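Local coordinates for protein Exo-arabinanase (Penicillium chrysogenum, PDB 3A72) that probably hydrolyses alpha-1,5-linked L-arabinan from a chain end as an exo-acting glycoside hydrolase, and holds the disaccharide arabinobiose in its pocket, at residues 201-205 / 231-235; 194-198 / 220-224; 256-262 / 302-306. All coordinates share one frame; numbering follows the deposited sequence.

Contact 1: 201-205 / 231-235; sequences YTDRP and ETYSF
The ring of Tyr233 meets Thr202 with its hydroxyl edge, the backbone O of Thr202 lying near the ring plane, while Phe227 packs against the same ring in an edge-to-face pair. The neighbouring Phe235 ring reaches the edge of Tyr233 with CE1, in the plane of that ring. Across the contact, Phe235 is approached obliquely by the backbone O of Arg204, 4.4 Å from CE1 of Phe235.

One hydrogen bond crosses between the segments: Tyr233 OH donates to Thr202 O at 2.8 Å. The hydroxyl lies in the carbonyl plane, with a C=O...donor angle of 155°. Tyr233 has CG swung anti to the backbone N (chi1 -151°), which sends the hydroxyl across to the other segment although the side chain sets out along the contact. Around that bond the Arg204 chain packs against the hydroxyl, with CB 3.3 Å and CG 3.4 Å from Tyr233 OH. The two side chains cross at about a right angle, and the Arg204 chain then bends at chi3. This carries the guanidinium away from the tyrosine to Asn144, which accepts from NH1, and brings the side chain to about 3 Å, nearest atoms, from a bound arabinofuranose. Tyr233 thus packs on the root of Arg204, a pocket residue, whose guanidinium lies beside the sugar.

The contact ties the start of strand 204-212 to the loop between strands 218-225 and 237-242. Asp203 faces the other way, bonded to Tyr224 of strand 218-225 and to Ser226 just beyond it.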
loop_
_atom_site.group_PDB
_atom_site.type_symbol
_atom_site.label_atom_id
_atom_site.label_comp_id
_atom_site.label_asym_id
_atom_site.label_seq_id
_atom_site.Cartn_x
_atom_site.Cartn_y
_atom_site.Cartn_z
ATOM N N TYR A 201 -14.129 8.589 -19.494
ATOM C CA TYR A 201 -12.862 9.273 -19.288
ATOM C C TYR A 201 -12.625 9.732 -17.854
ATOM O O TYR A 201 -11.520 9.631 -17.321
ATOM C CB TYR A 201 -12.776 10.458 -20.281
ATOM C CG TYR A 201 -11.464 11.247 -20.065
ATOM C CD1 TYR A 201 -10.286 10.752 -20.599
ATOM C CD2 TYR A 201 -11.467 12.425 -19.304
ATOM C CE1 TYR A 201 -9.108 11.461 -20.381
ATOM C CE2 TYR A 201 -10.278 13.106 -19.093
ATOM C CZ TYR A 201 -9.115 12.630 -19.636
ATOM O OH TYR A 201 -7.929 13.315 -19.420
ATOM N N THR A 202 -13.659 10.270 -17.223
ATOM C CA THR A 202 -13.541 10.804 -15.895
ATOM C C THR A 202 -13.419 9.736 -14.806
ATOM O O THR A 202 -13.163 10.116 -13.644
ATOM C CB THR A 202 -14.694 11.767 -15.552
ATOM O OG1 THR A 202 -15.915 11.068 -15.761
ATOM C CG2 THR A 202 -14.658 13.031 -16.425
ATOM N N ASP A 203 -13.558 8.469 -15.138
ATOM C CA ASP A 203 -13.280 7.416 -14.142
ATOM C C ASP A 203 -11.779 7.415 -13.805
ATOM O O ASP A 203 -10.911 7.504 -14.684
ATOM C CB ASP A 203 -13.711 6.069 -14.647
ATOM C CG ASP A 203 -15.203 5.829 -14.670
ATOM O OD1 ASP A 203 -15.969 6.751 -14.340
ATOM O OD2 ASP A 203 -15.586 4.662 -15.010
ATOM N N ARG A 204 -11.512 7.250 -12.518
ATOM C CA ARG A 204 -10.146 7.204 -11.985
ATOM C C ARG A 204 -10.082 6.067 -10.956
ATOM O O ARG A 204 -10.034 6.278 -9.736
ATOM C CB ARG A 204 -9.716 8.562 -11.347
ATOM C CG ARG A 204 -9.641 9.666 -12.386
ATOM C CD ARG A 204 -9.375 11.058 -11.721
ATOM N NE ARG A 204 -8.142 11.033 -10.982
ATOM C CZ ARG A 204 -6.937 11.158 -11.476
ATOM N NH1 ARG A 204 -6.737 11.513 -12.727
ATOM N NH2 ARG A 204 -5.921 10.947 -10.678
ATOM N N PRO A 205 -10.040 4.809 -11.423
ATOM C CA PRO A 205 -9.674 3.718 -10.525
ATOM C C PRO A 205 -8.243 3.957 -10.054
ATOM O O PRO A 205 -7.388 4.433 -10.844
ATOM C CB PRO A 205 -9.821 2.493 -11.418
ATOM C CG PRO A 205 -9.450 2.995 -12.790
ATOM C CD PRO A 205 -10.112 4.355 -12.849
ATOM N N GLU A 231 -23.943 13.625 -10.766
ATOM C CA GLU A 231 -23.198 14.863 -10.700
ATOM C C GLU A 231 -22.190 14.963 -9.561
ATOM O O GLU A 231 -21.447 15.925 -9.363
ATOM C CB GLU A 231 -24.216 15.993 -10.631
ATOM C CG GLU A 231 -24.779 16.424 -11.961
ATOM C CD GLU A 231 -25.145 15.357 -12.960
ATOM O OE1 GLU A 231 -26.328 15.213 -13.365
ATOM O OE2 GLU A 231 -24.224 14.606 -13.412
ATOM N N THR A 232 -21.992 13.993 -8.697
ATOM C CA THR A 232 -21.199 13.774 -7.585
ATOM C C THR A 232 -20.218 12.613 -7.774
ATOM O O THR A 232 -20.580 11.479 -8.113
ATOM C CB THR A 232 -22.107 13.452 -6.388
ATOM O OG1 THR A 232 -23.061 14.481 -6.283
ATOM C CG2 THR A 232 -21.280 13.458 -5.115
ATOM N N TYR A 233 -18.956 12.957 -7.521
ATOM C CA TYR A 233 -17.833 11.983 -7.606
ATOM C C TYR A 233 -17.726 11.237 -6.310
ATOM O O TYR A 233 -17.899 11.813 -5.243
ATOM C CB TYR A 233 -16.566 12.731 -7.921
ATOM C CG TYR A 233 -15.522 11.908 -8.695
ATOM C CD1 TYR A 233 -15.687 11.771 -10.077
ATOM C CD2 TYR A 233 -14.427 11.349 -8.111
ATOM C CE1 TYR A 233 -14.778 11.050 -10.820
ATOM C CE2 TYR A 233 -13.533 10.636 -8.860
ATOM C CZ TYR A 233 -13.694 10.490 -10.209
ATOM O OH TYR A 233 -12.740 9.776 -10.913
ATOM N N SER A 234 -17.346 9.933 -6.391
ATOM C CA SER A 234 -17.066 9.175 -5.194
ATOM C C SER A 234 -15.989 8.131 -5.514
ATOM O O SER A 234 -15.694 7.848 -6.676
ATOM C CB SER A 234 -18.337 8.470 -4.699
ATOM O OG SER A 234 -18.873 7.556 -5.624
ATOM N N PHE A 235 -15.437 7.550 -4.438
ATOM C CA PHE A 235 -14.344 6.570 -4.511
ATOM C C PHE A 235 -14.707 5.298 -3.769
ATOM O O PHE A 235 -13.941 4.838 -2.894
ATOM C CB PHE A 235 -13.054 7.175 -3.939
ATOM C CG PHE A 235 -12.470 8.321 -4.716
ATOM C CD1 PHE A 235 -11.578 8.070 -5.720
ATOM C CD2 PHE A 235 -12.739 9.626 -4.386
ATOM C CE1 PHE A 235 -10.940 9.117 -6.434
ATOM C CE2 PHE A 235 -12.155 10.660 -5.086
ATOM C CZ PHE A 235 -11.218 10.391 -6.062
#

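Contact 2: 194-198 / 220-224; sequences EDVTY and YVYEY. With AHR (alpha-L-arabinofuranose), chain B.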
loop_
_atom_site.group_PDB
_atom_site.type_symbol
_atom_site.label_atom_id
_atom_site.label_comp_id
_atom_site.label_asym_id
_atom_site.label_seq_id
_atom_site.Cartn_x
_atom_site.Cartn_y
_atom_site.Cartn_z
ATOM N N GLU A 194 -2.188 -3.327 -18.812
ATOM C CA GLU A 194 -3.362 -2.675 -18.233
ATOM C C GLU A 194 -4.204 -3.662 -17.451
ATOM O O GLU A 194 -4.591 -4.709 -17.967
ATOM C CB GLU A 194 -4.206 -2.042 -19.341
ATOM C CG GLU A 194 -3.449 -1.028 -20.152
ATOM C CD GLU A 194 -3.266 0.258 -19.432
ATOM O OE1 GLU A 194 -3.924 0.650 -18.457
ATOM O OE2 GLU A 194 -2.442 1.053 -19.970
ATOM N N ASP A 195 -4.474 -3.367 -16.217
ATOM C CA ASP A 195 -5.273 -4.225 -15.346
ATOM C C ASP A 195 -6.712 -3.721 -15.190
ATOM O O ASP A 195 -7.648 -4.510 -15.300
ATOM C CB ASP A 195 -4.573 -4.333 -13.989
ATOM C CG ASP A 195 -3.359 -5.188 -14.023
ATOM O OD1 ASP A 195 -3.265 -6.108 -14.878
ATOM O OD2 ASP A 195 -2.461 -4.967 -13.140
ATOM N N VAL A 196 -6.852 -2.433 -14.869
ATOM C CA VAL A 196 -8.160 -1.871 -14.621
ATOM C C VAL A 196 -8.293 -0.589 -15.462
ATOM O O VAL A 196 -7.569 0.396 -15.220
ATOM C CB VAL A 196 -8.434 -1.598 -13.141
ATOM C CG1 VAL A 196 -9.801 -0.935 -12.985
ATOM C CG2 VAL A 196 -8.343 -2.873 -12.326
ATOM N N THR A 197 -9.184 -0.633 -16.440
ATOM C CA THR A 197 -9.552 0.493 -17.273
ATOM C C THR A 197 -11.062 0.555 -17.370
ATOM O O THR A 197 -11.731 -0.490 -17.327
ATOM C CB THR A 197 -8.956 0.419 -18.686
ATOM O OG1 THR A 197 -9.607 -0.577 -19.417
ATOM C CG2 THR A 197 -7.459 0.094 -18.681
ATOM N N TYR A 198 -11.574 1.763 -17.544
ATOM C CA TYR A 198 -13.042 1.990 -17.711
ATOM C C TYR A 198 -13.275 2.906 -18.897
ATOM O O TYR A 198 -12.457 3.776 -19.220
ATOM C CB TYR A 198 -13.648 2.585 -16.403
ATOM C CG TYR A 198 -13.711 1.565 -15.308
ATOM C CD1 TYR A 198 -14.670 0.554 -15.349
ATOM C CD2 TYR A 198 -12.836 1.531 -14.235
ATOM C CE1 TYR A 198 -14.743 -0.420 -14.382
ATOM C CE2 TYR A 198 -12.906 0.574 -13.273
ATOM C CZ TYR A 198 -13.872 -0.389 -13.330
ATOM O OH TYR A 198 -13.903 -1.348 -12.345
ATOM N N TYR A 220 -7.802 -8.452 -5.290
ATOM C CA TYR A 220 -7.254 -7.186 -5.801
ATOM C C TYR A 220 -8.237 -6.098 -5.464
ATOM O O TYR A 220 -9.345 -6.101 -6.049
ATOM C CB TYR A 220 -7.005 -7.358 -7.295
ATOM C CG TYR A 220 -6.521 -6.168 -8.080
ATOM C CD1 TYR A 220 -5.195 -6.096 -8.528
ATOM C CD2 TYR A 220 -7.349 -5.125 -8.425
ATOM C CE1 TYR A 220 -4.750 -5.000 -9.257
ATOM C CE2 TYR A 220 -6.920 -4.046 -9.151
ATOM C CZ TYR A 220 -5.625 -3.982 -9.574
ATOM O OH TYR A 220 -5.266 -2.894 -10.322
ATOM N N VAL A 221 -7.920 -5.188 -4.570
ATOM C CA VAL A 221 -8.827 -4.150 -4.113
ATOM C C VAL A 221 -8.286 -2.796 -4.582
ATOM O O VAL A 221 -7.089 -2.568 -4.721
ATOM C CB VAL A 221 -9.023 -4.221 -2.589
ATOM C CG1 VAL A 221 -7.795 -3.780 -1.799
ATOM C CG2 VAL A 221 -10.273 -3.458 -2.124
ATOM N N TYR A 222 -9.243 -1.880 -4.817
ATOM C CA TYR A 222 -8.915 -0.551 -5.316
ATOM C C TYR A 222 -10.044 0.403 -4.971
ATOM O O TYR A 222 -11.155 0.001 -4.628
ATOM C CB TYR A 222 -8.709 -0.595 -6.807
ATOM C CG TYR A 222 -9.805 -1.120 -7.713
ATOM C CD1 TYR A 222 -10.610 -0.279 -8.453
ATOM C CD2 TYR A 222 -9.983 -2.488 -7.854
ATOM C CE1 TYR A 222 -11.593 -0.773 -9.306
ATOM C CE2 TYR A 222 -10.928 -2.993 -8.740
ATOM C CZ TYR A 222 -11.727 -2.144 -9.456
ATOM O OH TYR A 222 -12.639 -2.697 -10.340
ATOM N N GLU A 223 -9.728 1.720 -5.041
ATOM C CA GLU A 223 -10.779 2.732 -5.040
ATOM C C GLU A 223 -11.215 2.942 -6.469
ATOM O O GLU A 223 -10.384 3.034 -7.389
ATOM C CB GLU A 223 -10.331 4.051 -4.382
ATOM C CG GLU A 223 -9.200 4.762 -5.135
ATOM C CD GLU A 223 -8.769 6.082 -4.535
ATOM O OE1 GLU A 223 -9.037 6.347 -3.314
ATOM O OE2 GLU A 223 -8.140 6.857 -5.307
ATOM N N TYR A 224 -12.511 3.045 -6.700
ATOM C CA TYR A 224 -13.048 3.262 -8.055
ATOM C C TYR A 224 -13.616 4.701 -8.061
ATOM O O TYR A 224 -14.779 4.898 -7.765
ATOM C CB TYR A 224 -14.038 2.169 -8.437
ATOM C CG TYR A 224 -14.626 2.294 -9.806
ATOM C CD1 TYR A 224 -14.303 3.271 -10.739
ATOM C CD2 TYR A 224 -15.579 1.398 -10.231
ATOM C CE1 TYR A 224 -14.844 3.364 -11.970
ATOM C CE2 TYR A 224 -16.209 1.522 -11.475
ATOM C CZ TYR A 224 -15.820 2.503 -12.331
ATOM O OH TYR A 224 -16.484 2.618 -13.522
HETATM O O5 AHR B . -2.633 11.824 -5.000
HETATM C C5 AHR B . -2.511 10.738 -5.975
HETATM C C4 AHR B . -3.884 10.183 -6.232
HETATM O O4 AHR B . -4.320 9.505 -5.047
HETATM C C3 AHR B . -3.900 9.136 -7.340
HETATM O O3 AHR B . -4.115 9.778 -8.610
HETATM C C2 AHR B . -5.090 8.239 -6.921
HETATM O O2 AHR B . -4.919 6.870 -7.285
HETATM C C1 AHR B . -5.207 8.441 -5.411
HETATM O O1 AHR B . -6.536 8.926 -5.065
HETATM O O HOH W 1 -2.735 -3.054 -11.292
#
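Strands 194-196 and 220-224 belong to two different four-stranded sheets and cross at 72° with their axes 10.3 Å apart, so they meet face to face through side chains. Asp195 and Val196 both lie opposite Met178, a classic beta bulge, and both turn toward strand 220-224.

Tyr198 and Tyr224 form an offset stack, centroids 4.0 Å apart and planes at 9°. Tyr224 CZ sits over the centre of the Tyr198 ring. Tyr222 meets the same Tyr198 ring at its edge: the two hydroxyls, arriving from opposite directions, share a hydrogen bond of 2.7 Å between Tyr198 OH and Tyr222 OH. Tyr222 gets there with CG wedged between backbone N and carbonyl carbon (chi1 57°). Val196 packs against the rings with both branches, CG2 resting 3.7 Å from CE2 of Tyr220 and CG1 4.1 Å from CE1 of Tyr222. CG2 also lies over one face of the Tyr222 ring. Farther along, water 1 bridges the carboxylate and the phenol, donating to Asp195 OD2 at 2.7 Å and also bonding Tyr220 OH.

On the other side of strand 220-224, Glu223 extends into the sugar pocket, where its OE2 accepts from arabinofuranose O1 at 2.6 Å. Ser267 N holds its OE1, and Gln176 and Glu151 also bind this sugar.

Between the two blades of what is a beta-propeller, the four tyrosine hydroxyls each have a hydrogen-bond partner, Asp203 in the case of Tyr224. Arg240 reaches both hydroxyls of the bonded pair, NH2 to Tyr198 and NE to Tyr222, and its charge would probably polarise them.

Contact 3: 256-262 / 302-306; sequences LVVSSGT and EWTEI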
loop_
_atom_site.group_PDB
_atom_site.type_symbol
_atom_site.label_atom_id
_atom_site.label_comp_id
_atom_site.label_asym_id
_atom_site.label_seq_id
_atom_site.Cartn_x
_atom_site.Cartn_y
_atom_site.Cartn_z
ATOM N N LEU A 256 -17.625 -3.543 -3.046
ATOM C CA LEU A 256 -17.645 -4.074 -1.677
ATOM C C LEU A 256 -18.898 -3.552 -0.986
ATOM O O LEU A 256 -19.061 -2.332 -0.846
ATOM C CB LEU A 256 -16.336 -3.693 -0.975
ATOM C CG LEU A 256 -16.048 -4.324 0.364
ATOM C CD1 LEU A 256 -14.571 -4.233 0.669
ATOM C CD2 LEU A 256 -16.856 -3.697 1.520
ATOM N N VAL A 257 -19.773 -4.453 -0.513
ATOM C CA VAL A 257 -21.003 -4.092 0.147
ATOM C C VAL A 257 -20.925 -4.531 1.608
ATOM O O VAL A 257 -20.550 -5.697 1.889
ATOM C CB VAL A 257 -22.215 -4.724 -0.548
ATOM C CG1 VAL A 257 -23.509 -4.378 0.209
ATOM C CG2 VAL A 257 -22.249 -4.255 -2.034
ATOM N N VAL A 258 -21.261 -3.604 2.500
ATOM C CA VAL A 258 -21.166 -3.809 3.928
ATOM C C VAL A 258 -22.570 -4.039 4.477
ATOM O O VAL A 258 -23.503 -3.303 4.127
ATOM C CB VAL A 258 -20.488 -2.594 4.585
ATOM C CG1 VAL A 258 -20.251 -2.831 6.091
ATOM C CG2 VAL A 258 -19.180 -2.300 3.919
ATOM N N SER A 259 -22.735 -5.048 5.342
ATOM C CA SER A 259 -24.081 -5.402 5.809
ATOM C C SER A 259 -24.755 -4.309 6.633
ATOM O O SER A 259 -25.981 -4.278 6.706
ATOM C CB SER A 259 -24.062 -6.726 6.545
ATOM O OG SER A 259 -23.295 -6.558 7.737
ATOM N N SER A 260 -23.997 -3.388 7.229
ATOM C CA SER A 260 -24.539 -2.253 7.977
ATOM C C SER A 260 -25.035 -1.132 7.098
ATOM O O SER A 260 -25.706 -0.230 7.591
ATOM C CB SER A 260 -23.431 -1.675 8.887
ATOM O OG SER A 260 -22.406 -1.165 8.015
ATOM N N GLY A 261 -24.660 -1.123 5.816
ATOM C CA GLY A 261 -24.943 -0.020 4.930
ATOM C C GLY A 261 -23.864 1.007 4.816
ATOM O O GLY A 261 -23.940 1.877 3.948
ATOM N N THR A 262 -22.813 0.945 5.631
ATOM C CA THR A 262 -21.669 1.847 5.425
ATOM C C THR A 262 -21.137 1.618 4.025
ATOM O O THR A 262 -21.018 0.473 3.558
ATOM C CB THR A 262 -20.607 1.547 6.470
ATOM O OG1 THR A 262 -21.174 1.857 7.743
ATOM C CG2 THR A 262 -19.330 2.335 6.280
ATOM N N GLU A 302 -21.776 -10.174 1.838
ATOM C CA GLU A 302 -21.568 -8.849 2.378
ATOM C C GLU A 302 -20.489 -8.903 3.451
ATOM O O GLU A 302 -20.199 -9.941 4.061
ATOM C CB GLU A 302 -22.843 -8.278 2.954
ATOM C CG GLU A 302 -23.896 -8.079 1.864
ATOM C CD GLU A 302 -25.208 -7.594 2.303
ATOM O OE1 GLU A 302 -25.429 -7.584 3.545
ATOM O OE2 GLU A 302 -26.111 -7.318 1.410
ATOM N N TRP A 303 -19.896 -7.752 3.712
ATOM C CA TRP A 303 -18.833 -7.569 4.658
ATOM C C TRP A 303 -19.374 -7.080 5.980
ATOM O O TRP A 303 -20.351 -6.327 6.035
ATOM C CB TRP A 303 -17.825 -6.517 4.088
ATOM C CG TRP A 303 -17.130 -7.063 2.881
ATOM C CD1 TRP A 303 -17.717 -7.360 1.665
ATOM C CD2 TRP A 303 -15.738 -7.394 2.763
ATOM N NE1 TRP A 303 -16.748 -7.886 0.802
ATOM C CE2 TRP A 303 -15.538 -7.899 1.468
ATOM C CE3 TRP A 303 -14.644 -7.295 3.652
ATOM C CZ2 TRP A 303 -14.295 -8.333 1.026
ATOM C CZ3 TRP A 303 -13.406 -7.723 3.210
ATOM C CH2 TRP A 303 -13.249 -8.226 1.917
ATOM N N THR A 304 -18.738 -7.518 7.069
ATOM C CA THR A 304 -19.129 -7.123 8.409
ATOM C C THR A 304 -18.241 -5.994 8.887
ATOM O O THR A 304 -17.007 -6.119 8.917
ATOM C CB THR A 304 -19.024 -8.277 9.384
ATOM O OG1 THR A 304 -19.879 -9.350 8.927
ATOM C CG2 THR A 304 -19.503 -7.880 10.796
ATOM N N GLU A 305 -18.856 -4.878 9.279
ATOM C CA GLU A 305 -18.138 -3.737 9.858
ATOM C C GLU A 305 -17.885 -4.023 11.334
ATOM O O GLU A 305 -18.821 -4.354 12.079
ATOM C CB GLU A 305 -18.976 -2.492 9.694
ATOM C CG GLU A 305 -18.245 -1.216 10.053
ATOM C CD GLU A 305 -18.925 0.077 9.613
ATOM O OE1 GLU A 305 -20.154 0.000 9.357
ATOM O OE2 GLU A 305 -18.276 1.117 9.557
ATOM N N ILE A 306 -16.628 -3.858 11.760
ATOM C CA ILE A 306 -16.249 -4.082 13.150
ATOM C C ILE A 306 -15.531 -2.878 13.682
ATOM O O ILE A 306 -14.892 -2.103 12.919
ATOM C CB ILE A 306 -15.353 -5.349 13.313
ATOM C CG1 ILE A 306 -13.978 -5.223 12.696
ATOM C CG2 ILE A 306 -16.083 -6.593 12.840
ATOM C CD1 ILE A 306 -13.014 -6.325 13.050
HETATM O O HOH W 2 -21.697 -4.670 8.987
#
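Val258 and Trp303 are joined by a single backbone bridge in the parallel sense: Trp303 N donates to Val257 O, and Ser259 N to Trp303 O, both at 2.8 Å. The bridge links outer edges of neighbouring blades in the six-bladed beta-propeller, since residues 256-262 follow strand 254-255, last of its sheet, and residues 302-306 run into strand 304-306, last of the next. A type I turn from Val258 to Gly261 then folds the loop back.

Leu256 lies over one face of the indole, with CG 3.6 Å from the centroid of the five-membered ring and 7° off its normal, a CH-pi contact. Its CD2 is equally close to CG of Trp303. The indole NE1 is bonded to Tyr239. Val258 CG1 packs 3.8 Å from CB of Glu305, and water 2 links Ser259 OG to Glu305 N.

Glu305 runs out fully extended from the strand (chi1 -171°) and carries its carboxylate to the turn. Ser260 OG, which accepts from Thr262 N in an ST turn, donates to Glu305 OE1 at 2.9 Å. Thr262 OG1 supplies the second proton to the same oxygen, 2.7 Å from Glu305 OE1, on the syn side and 22° out of the carboxylate plane.

How the contacts relate
Contacts 1 and 2 are neighbours, centres 13 Å apart, and both draw on the sheet holding strands 204-212 and 218-225. They touch through Asp203 and through packing of Pro205 on Val196 and Phe235 on Glu223, and each contributes a residue to the sugar pocket. Contact 2 is the buried one, ring stacking and a hydroxyl-hydroxyl bond between blades; contact 1 is partly buried and rests on a loop tyrosine bonded to a backbone carbonyl. Contact 3, about 21 Å from contact 2 between centres, contains several exposed residues. It also joins two blades, but by backbone bonds and a serine-threonine-glutamate cluster, with a buried tryptophan.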